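Local atomic coordinates of signal recognition particle 54 kDa protein (Aeropyrum pernix, PDB entry 7EPK), a protein that belongs to the SRP54 family of the signal recognition particle and joins a P-loop nucleotide-binding domain, here holding GDP, to a helical signal peptide binding domain. Residues Lys369-Met380 with Ser403-Leu414. Numbering follows the deposited sequence.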
ATOM      1  N   LYS A 369     -11.640   6.962 -30.637  1.00 86.89           N
ATOM      2  CA  LYS A 369     -11.165   6.450 -31.959  1.00 87.04           C
ATOM      3  C   LYS A 369      -9.982   5.494 -31.740  1.00 81.81           C
ATOM      4  O   LYS A 369      -9.914   4.441 -32.430  1.00 71.10           O
ATOM      5  CB  LYS A 369     -10.792   7.589 -32.913  1.00 87.99           C
ATOM      6  CG  LYS A 369     -10.353   7.126 -34.300  1.00 89.26           C
ATOM      7  CD  LYS A 369     -10.536   8.160 -35.407  1.00 97.84           C
ATOM      8  CE  LYS A 369     -11.839   8.029 -36.177  1.00100.73           C
ATOM      9  NZ  LYS A 369     -12.905   8.913 -35.642  1.00 99.59           N
ATOM     10  N   MET A 370      -9.104   5.830 -30.791  1.00 72.76           N
ATOM     11  CA  MET A 370      -8.000   4.946 -30.341  1.00 73.38           C
ATOM     12  C   MET A 370      -8.583   3.712 -29.645  1.00 73.71           C
ATOM     13  O   MET A 370      -8.114   2.605 -29.963  1.00 77.27           O
ATOM     14  CB  MET A 370      -7.041   5.687 -29.405  1.00 72.33           C
ATOM     15  CG  MET A 370      -6.310   6.838 -30.093  1.00 71.25           C
ATOM     16  SD  MET A 370      -4.970   7.543 -29.110  1.00 76.12           S
ATOM     17  CE  MET A 370      -5.095   9.299 -29.442  1.00 72.87           C
ATOM     18  N   LYS A 371      -9.586   3.881 -28.775  1.00 69.91           N
ATOM     19  CA  LYS A 371     -10.182   2.774 -27.967  1.00 75.23           C
ATOM     20  C   LYS A 371     -10.879   1.774 -28.896  1.00 70.43           C
ATOM     21  O   LYS A 371     -10.875   0.567 -28.576  1.00 71.09           O
ATOM     22  CB  LYS A 371     -11.158   3.309 -26.909  1.00 82.84           C
ATOM     23  CG  LYS A 371     -11.669   2.295 -25.886  1.00 86.20           C
ATOM     24  CD  LYS A 371     -13.143   1.937 -26.049  1.00 98.21           C
ATOM     25  CE  LYS A 371     -13.736   1.175 -24.876  1.00 97.14           C
ATOM     26  NZ  LYS A 371     -13.931   2.039 -23.685  1.00 93.96           N
ATOM     27  N   ARG A 372     -11.468   2.257 -29.991  1.00 71.42           N
ATOM     28  CA  ARG A 372     -12.202   1.405 -30.965  1.00 77.37           C
ATOM     29  C   ARG A 372     -11.155   0.644 -31.779  1.00 73.50           C
ATOM     30  O   ARG A 372     -11.307  -0.578 -31.975  1.00 72.20           O
ATOM     31  CB  ARG A 372     -13.102   2.231 -31.902  1.00 90.65           C
ATOM     32  CG  ARG A 372     -14.414   2.742 -31.307  1.00 92.80           C
ATOM     33  CD  ARG A 372     -15.382   3.227 -32.388  1.00 89.29           C
ATOM     34  NE  ARG A 372     -14.813   4.207 -33.319  1.00 81.59           N
ATOM     35  CZ  ARG A 372     -14.786   5.527 -33.131  1.00 75.02           C
ATOM     36  NH1 ARG A 372     -15.300   6.063 -32.035  1.00 72.13           N
ATOM     37  NH2 ARG A 372     -14.224   6.310 -34.035  1.00 72.82           N
ATOM     38  N   TRP A 373     -10.123   1.360 -32.230  1.00 68.97           N
ATOM     39  CA  TRP A 373      -9.010   0.798 -33.029  1.00 63.59           C
ATOM     40  C   TRP A 373      -8.317  -0.309 -32.239  1.00 66.01           C
ATOM     41  O   TRP A 373      -7.973  -1.325 -32.862  1.00 71.96           O
ATOM     42  CB  TRP A 373      -8.053   1.914 -33.438  1.00 63.69           C
ATOM     43  CG  TRP A 373      -8.585   2.701 -34.587  1.00 67.05           C
ATOM     44  CD1 TRP A 373      -9.848   2.645 -35.097  1.00 72.05           C
ATOM     45  CD2 TRP A 373      -7.875   3.677 -35.368  1.00 73.73           C
ATOM     46  NE1 TRP A 373      -9.974   3.510 -36.146  1.00 77.42           N
ATOM     47  CE2 TRP A 373      -8.781   4.164 -36.335  1.00 77.71           C
ATOM     48  CE3 TRP A 373      -6.571   4.197 -35.350  1.00 77.67           C
ATOM     49  CZ2 TRP A 373      -8.411   5.129 -37.279  1.00 79.01           C
ATOM     50  CZ3 TRP A 373      -6.207   5.148 -36.283  1.00 78.46           C
ATOM     51  CH2 TRP A 373      -7.118   5.609 -37.234  1.00 75.21           C
ATOM     52  N   MET A 374      -8.159  -0.136 -30.921  1.00 64.40           N
ATOM     53  CA  MET A 374      -7.508  -1.148 -30.054  1.00 61.77           C
ATOM     54  C   MET A 374      -8.404  -2.394 -29.985  1.00 60.11           C
ATOM     55  O   MET A 374      -7.880  -3.505 -30.190  1.00 65.49           O
ATOM     56  CB  MET A 374      -7.148  -0.583 -28.674  1.00 62.41           C
ATOM     57  CG  MET A 374      -5.792   0.176 -28.687  1.00 65.23           C
ATOM     58  SD  MET A 374      -5.289   1.032 -27.137  1.00 63.92           S
ATOM     59  CE  MET A 374      -5.525  -0.313 -25.975  1.00 70.98           C
ATOM     60  N   ALA A 375      -9.716  -2.231 -29.820  1.00 71.90           N
ATOM     61  CA  ALA A 375     -10.706  -3.342 -29.775  1.00 69.77           C
ATOM     62  C   ALA A 375     -10.637  -4.137 -31.079  1.00 65.57           C
ATOM     63  O   ALA A 375     -10.641  -5.382 -31.018  1.00 55.84           O
ATOM     64  CB  ALA A 375     -12.095  -2.792 -29.560  1.00 72.46           C
ATOM     65  N   ILE A 376     -10.601  -3.405 -32.201  1.00 67.04           N
ATOM     66  CA  ILE A 376     -10.464  -3.924 -33.596  1.00 65.81           C
ATOM     67  C   ILE A 376      -9.258  -4.865 -33.654  1.00 58.11           C
ATOM     68  O   ILE A 376      -9.440  -6.007 -34.053  1.00 52.88           O
ATOM     69  CB  ILE A 376     -10.306  -2.766 -34.608  1.00 71.22           C
ATOM     70  CG1 ILE A 376     -11.575  -1.921 -34.764  1.00 71.19           C
ATOM     71  CG2 ILE A 376      -9.804  -3.291 -35.944  1.00 70.84           C
ATOM     72  CD1 ILE A 376     -12.570  -2.473 -35.749  1.00 79.18           C
ATOM     73  N   ILE A 377      -8.066  -4.361 -33.310  1.00 59.00           N
ATOM     74  CA  ILE A 377      -6.772  -5.102 -33.394  1.00 57.36           C
ATOM     75  C   ILE A 377      -6.894  -6.357 -32.524  1.00 57.77           C
ATOM     76  O   ILE A 377      -6.488  -7.449 -32.955  1.00 58.79           O
ATOM     77  CB  ILE A 377      -5.582  -4.209 -32.975  1.00 57.66           C
ATOM     78  CG1 ILE A 377      -5.399  -3.009 -33.905  1.00 53.34           C
ATOM     79  CG2 ILE A 377      -4.299  -5.016 -32.920  1.00 61.64           C
ATOM     80  CD1 ILE A 377      -4.483  -1.971 -33.355  1.00 48.59           C
ATOM     81  N   GLU A 378      -7.486  -6.226 -31.345  1.00 61.17           N
ATOM     82  CA  GLU A 378      -7.617  -7.360 -30.395  1.00 61.79           C
ATOM     83  C   GLU A 378      -8.452  -8.486 -31.022  1.00 61.19           C
ATOM     84  O   GLU A 378      -8.281  -9.633 -30.585  1.00 63.29           O
ATOM     85  CB  GLU A 378      -8.174  -6.859 -29.064  1.00 63.16           C
ATOM     86  CG  GLU A 378      -7.208  -5.987 -28.284  1.00 67.28           C
ATOM     87  CD  GLU A 378      -7.830  -5.304 -27.084  1.00 67.39           C
ATOM     88  OE1 GLU A 378      -7.218  -4.357 -26.545  1.00 70.38           O
ATOM     89  OE2 GLU A 378      -8.925  -5.722 -26.695  1.00 71.81           O
ATOM     90  N   SER A 379      -9.312  -8.191 -32.006  1.00 74.52           N
ATOM     91  CA  SER A 379     -10.254  -9.167 -32.641  1.00 77.72           C
ATOM     92  C   SER A 379      -9.650  -9.764 -33.927  1.00 66.55           C
ATOM     93  O   SER A 379     -10.118 -10.831 -34.353  1.00 75.33           O
ATOM     94  CB  SER A 379     -11.632  -8.551 -32.892  1.00 79.41           C
ATOM     95  OG  SER A 379     -12.269  -8.174 -31.673  1.00 79.53           O
ATOM     96  N   MET A 380      -8.628  -9.135 -34.508  1.00 53.28           N
ATOM     97  CA  MET A 380      -7.863  -9.697 -35.650  1.00 49.98           C
ATOM     98  C   MET A 380      -7.151 -10.986 -35.212  1.00 50.96           C
ATOM     99  O   MET A 380      -6.621 -10.997 -34.109  1.00 45.57           O
ATOM    100  CB  MET A 380      -6.801  -8.699 -36.105  1.00 51.29           C
ATOM    101  CG  MET A 380      -7.347  -7.361 -36.512  1.00 54.89           C
ATOM    102  SD  MET A 380      -6.037  -6.411 -37.282  1.00 59.32           S
ATOM    103  CE  MET A 380      -6.918  -5.022 -37.986  1.00 65.82           C
ATOM    104  N   SER A 403     -15.612  -6.982 -32.044  1.00 76.98           N
ATOM    105  CA  SER A 403     -15.160  -5.758 -31.331  1.00 74.70           C
ATOM    106  C   SER A 403     -16.214  -4.641 -31.335  1.00 72.52           C
ATOM    107  O   SER A 403     -15.837  -3.512 -31.011  1.00 70.80           O
ATOM    108  CB  SER A 403     -13.889  -5.279 -31.931  1.00 77.01           C
ATOM    109  OG  SER A 403     -14.138  -4.782 -33.231  1.00 85.74           O
ATOM    110  N   GLY A 404     -17.474  -4.929 -31.674  1.00 80.72           N
ATOM    111  CA  GLY A 404     -18.600  -3.977 -31.569  1.00 78.28           C
ATOM    112  C   GLY A 404     -18.349  -2.703 -32.358  1.00 77.09           C
ATOM    113  O   GLY A 404     -18.441  -1.608 -31.760  1.00 82.78           O
ATOM    114  N   THR A 405     -18.053  -2.824 -33.654  1.00 73.18           N
ATOM    115  CA  THR A 405     -17.624  -1.684 -34.513  1.00 81.02           C
ATOM    116  C   THR A 405     -18.180  -1.829 -35.936  1.00 86.78           C
ATOM    117  O   THR A 405     -18.745  -2.910 -36.260  1.00 83.19           O
ATOM    118  CB  THR A 405     -16.092  -1.568 -34.575  1.00 81.88           C
ATOM    119  OG1 THR A 405     -15.543  -2.838 -34.934  1.00 72.54           O
ATOM    120  CG2 THR A 405     -15.475  -1.092 -33.276  1.00 79.63           C
ATOM    121  N   SER A 406     -17.999  -0.783 -36.755  1.00 80.77           N
ATOM    122  CA  SER A 406     -18.474  -0.718 -38.161  1.00 80.05           C
ATOM    123  C   SER A 406     -17.439  -1.342 -39.102  1.00 84.29           C
ATOM    124  O   SER A 406     -16.227  -1.168 -38.891  1.00 84.56           O
ATOM    125  CB  SER A 406     -18.801   0.686 -38.572  1.00 79.23           C
ATOM    126  OG  SER A 406     -17.619   1.433 -38.794  1.00 77.68           O
ATOM    127  N   VAL A 407     -17.931  -2.022 -40.133  1.00 91.32           N
ATOM    128  CA  VAL A 407     -17.114  -2.629 -41.217  1.00 88.82           C
ATOM    129  C   VAL A 407     -16.285  -1.514 -41.860  1.00 84.40           C
ATOM    130  O   VAL A 407     -15.252  -1.836 -42.455  1.00 90.00           O
ATOM    131  CB  VAL A 407     -18.022  -3.363 -42.225  1.00100.22           C
ATOM    132  CG1 VAL A 407     -18.860  -2.407 -43.078  1.00105.19           C
ATOM    133  CG2 VAL A 407     -17.228  -4.324 -43.091  1.00104.62           C
ATOM    134  N   ASP A 408     -16.740  -0.259 -41.751  1.00 86.12           N
ATOM    135  CA  ASP A 408     -16.023   0.954 -42.243  1.00 92.99           C
ATOM    136  C   ASP A 408     -14.966   1.390 -41.218  1.00 85.65           C
ATOM    137  O   ASP A 408     -13.979   1.999 -41.636  1.00 79.27           O
ATOM    138  CB  ASP A 408     -16.975   2.129 -42.524  1.00101.06           C
ATOM    139  CG  ASP A 408     -17.622   2.176 -43.903  1.00100.31           C
ATOM    140  OD1 ASP A 408     -17.329   1.290 -44.744  1.00 95.58           O
ATOM    141  OD2 ASP A 408     -18.410   3.120 -44.130  1.00 98.85           O
ATOM    142  N   ASP A 409     -15.181   1.140 -39.922  1.00 92.70           N
ATOM    143  CA  ASP A 409     -14.210   1.493 -38.847  1.00 91.07           C
ATOM    144  C   ASP A 409     -12.907   0.725 -39.078  1.00 91.78           C
ATOM    145  O   ASP A 409     -11.821   1.358 -39.094  1.00 89.24           O
ATOM    146  CB  ASP A 409     -14.760   1.220 -37.446  1.00 84.13           C
ATOM    147  CG  ASP A 409     -15.101   2.499 -36.712  1.00 87.07           C
ATOM    148  OD1 ASP A 409     -14.208   3.376 -36.620  1.00 88.67           O
ATOM    149  OD2 ASP A 409     -16.253   2.620 -36.264  1.00 90.33           O
ATOM    150  N   VAL A 410     -13.026  -0.590 -39.265  1.00 84.63           N
ATOM    151  CA  VAL A 410     -11.883  -1.489 -39.590  1.00 80.46           C
ATOM    152  C   VAL A 410     -11.258  -1.050 -40.929  1.00 78.20           C
ATOM    153  O   VAL A 410     -10.067  -1.342 -41.129  1.00 83.40           O
ATOM    154  CB  VAL A 410     -12.277  -2.983 -39.521  1.00 81.80           C
ATOM    155  CG1 VAL A 410     -13.695  -3.271 -39.986  1.00 87.77           C
ATOM    156  CG2 VAL A 410     -11.286  -3.869 -40.255  1.00 88.92           C
ATOM    157  N   ARG A 411     -11.975  -0.307 -41.784  1.00 78.94           N
ATOM    158  CA  ARG A 411     -11.389   0.351 -42.995  1.00 80.53           C
ATOM    159  C   ARG A 411     -10.562   1.583 -42.602  1.00 73.80           C
ATOM    160  O   ARG A 411      -9.526   1.794 -43.239  1.00 76.86           O
ATOM    161  CB  ARG A 411     -12.439   0.816 -44.015  1.00 82.60           C
ATOM    162  CG  ARG A 411     -13.086  -0.284 -44.840  1.00 75.52           C
ATOM    163  CD  ARG A 411     -14.108   0.292 -45.804  1.00 76.14           C
ATOM    164  NE  ARG A 411     -14.574  -0.783 -46.666  1.00 74.38           N
ATOM    165  CZ  ARG A 411     -13.956  -1.198 -47.766  1.00 70.78           C
ATOM    166  NH1 ARG A 411     -12.858  -0.582 -48.185  1.00 77.88           N
ATOM    167  NH2 ARG A 411     -14.446  -2.223 -48.449  1.00 64.98           N
ATOM    168  N   GLU A 412     -11.017   2.396 -41.642  1.00 76.79           N
ATOM    169  CA  GLU A 412     -10.322   3.653 -41.231  1.00 80.94           C
ATOM    170  C   GLU A 412      -8.911   3.300 -40.729  1.00 71.52           C
ATOM    171  O   GLU A 412      -7.956   3.911 -41.212  1.00 60.74           O
ATOM    172  CB  GLU A 412     -11.089   4.416 -40.142  1.00 91.42           C
ATOM    173  CG  GLU A 412     -12.434   4.997 -40.567  1.00 99.31           C
ATOM    174  CD  GLU A 412     -13.344   5.448 -39.425  1.00110.55           C
ATOM    175  OE1 GLU A 412     -12.944   5.318 -38.248  1.00124.01           O
ATOM    176  OE2 GLU A 412     -14.467   5.924 -39.706  1.00105.29           O
ATOM    177  N   LEU A 413      -8.807   2.362 -39.779  1.00 69.54           N
ATOM    178  CA  LEU A 413      -7.520   1.868 -39.220  1.00 72.74           C
ATOM    179  C   LEU A 413      -6.663   1.402 -40.393  1.00 69.00           C
ATOM    180  O   LEU A 413      -5.507   1.859 -40.528  1.00 62.11           O
ATOM    181  CB  LEU A 413      -7.777   0.720 -38.223  1.00 77.77           C
ATOM    182  CG  LEU A 413      -6.564  -0.102 -37.749  1.00 69.89           C
ATOM    183  CD1 LEU A 413      -5.398   0.778 -37.325  1.00 69.58           C
ATOM    184  CD2 LEU A 413      -6.944  -1.015 -36.593  1.00 71.71           C
ATOM    185  N   LEU A 414      -7.236   0.515 -41.207  1.00 69.11           N
ATOM    186  CA  LEU A 414      -6.526  -0.118 -42.337  1.00 66.92           C
ATOM    187  C   LEU A 414      -5.882   0.976 -43.194  1.00 78.86           C
ATOM    188  O   LEU A 414      -4.644   0.905 -43.410  1.00 80.23           O
ATOM    189  CB  LEU A 414      -7.505  -1.017 -43.090  1.00 62.78           C
ATOM    190  CG  LEU A 414      -7.356  -2.505 -42.762  1.00 69.34           C
ATOM    191  CD1 LEU A 414      -7.342  -2.769 -41.264  1.00 68.49           C
ATOM    192  CD2 LEU A 414      -8.445  -3.323 -43.429  1.00 73.67           C
TER
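Trp373 and Leu413 meet where helices 367-379 and 409-423 of the signal peptide binding domain cross nearly at right angles (-95° between their segments 369-379 and 409-414), a worked example of how a small all-helical domain builds its core. The apolar contacts come first. Leu413 CA and CB lie over one face of the indole, CB standing 4.0 Å from the centroid of the Trp373 five-membered ring in a CH-pi contact, while Lys369 CG covers the opposite face. A chi1 of 168° turns Leu413 CG away from the backbone N, and CD2 packs against both Ile376 CG2 and Ile377 CG1, each 3.7 Å away. Ile376 CD1 abuts Val410 CB at 3.8 Å. Farther along, Met380 CE reaches Leu414 CD1, and Leu385 of helix 382-386 packs on both Ile377 and Met380. Charged side chains gather beside the indole: Arg372 NE makes a weak hydrogen bond, within a salt bridge, to Asp409 OD1 (3.5 Å), guanidinium and carboxylate planes 45° apart. Nearby Lys369 and Glu412 probably add longer-range attraction. The turn after helix 393-402, closed by a Schellman motif at Gly404, packs on helix 367-379 through Ser403 CB against Ala375 CB. Its hydroxyls pair with each other, Ser403 OG and Thr405 OG1 sharing a hydrogen bond of 2.9 Å.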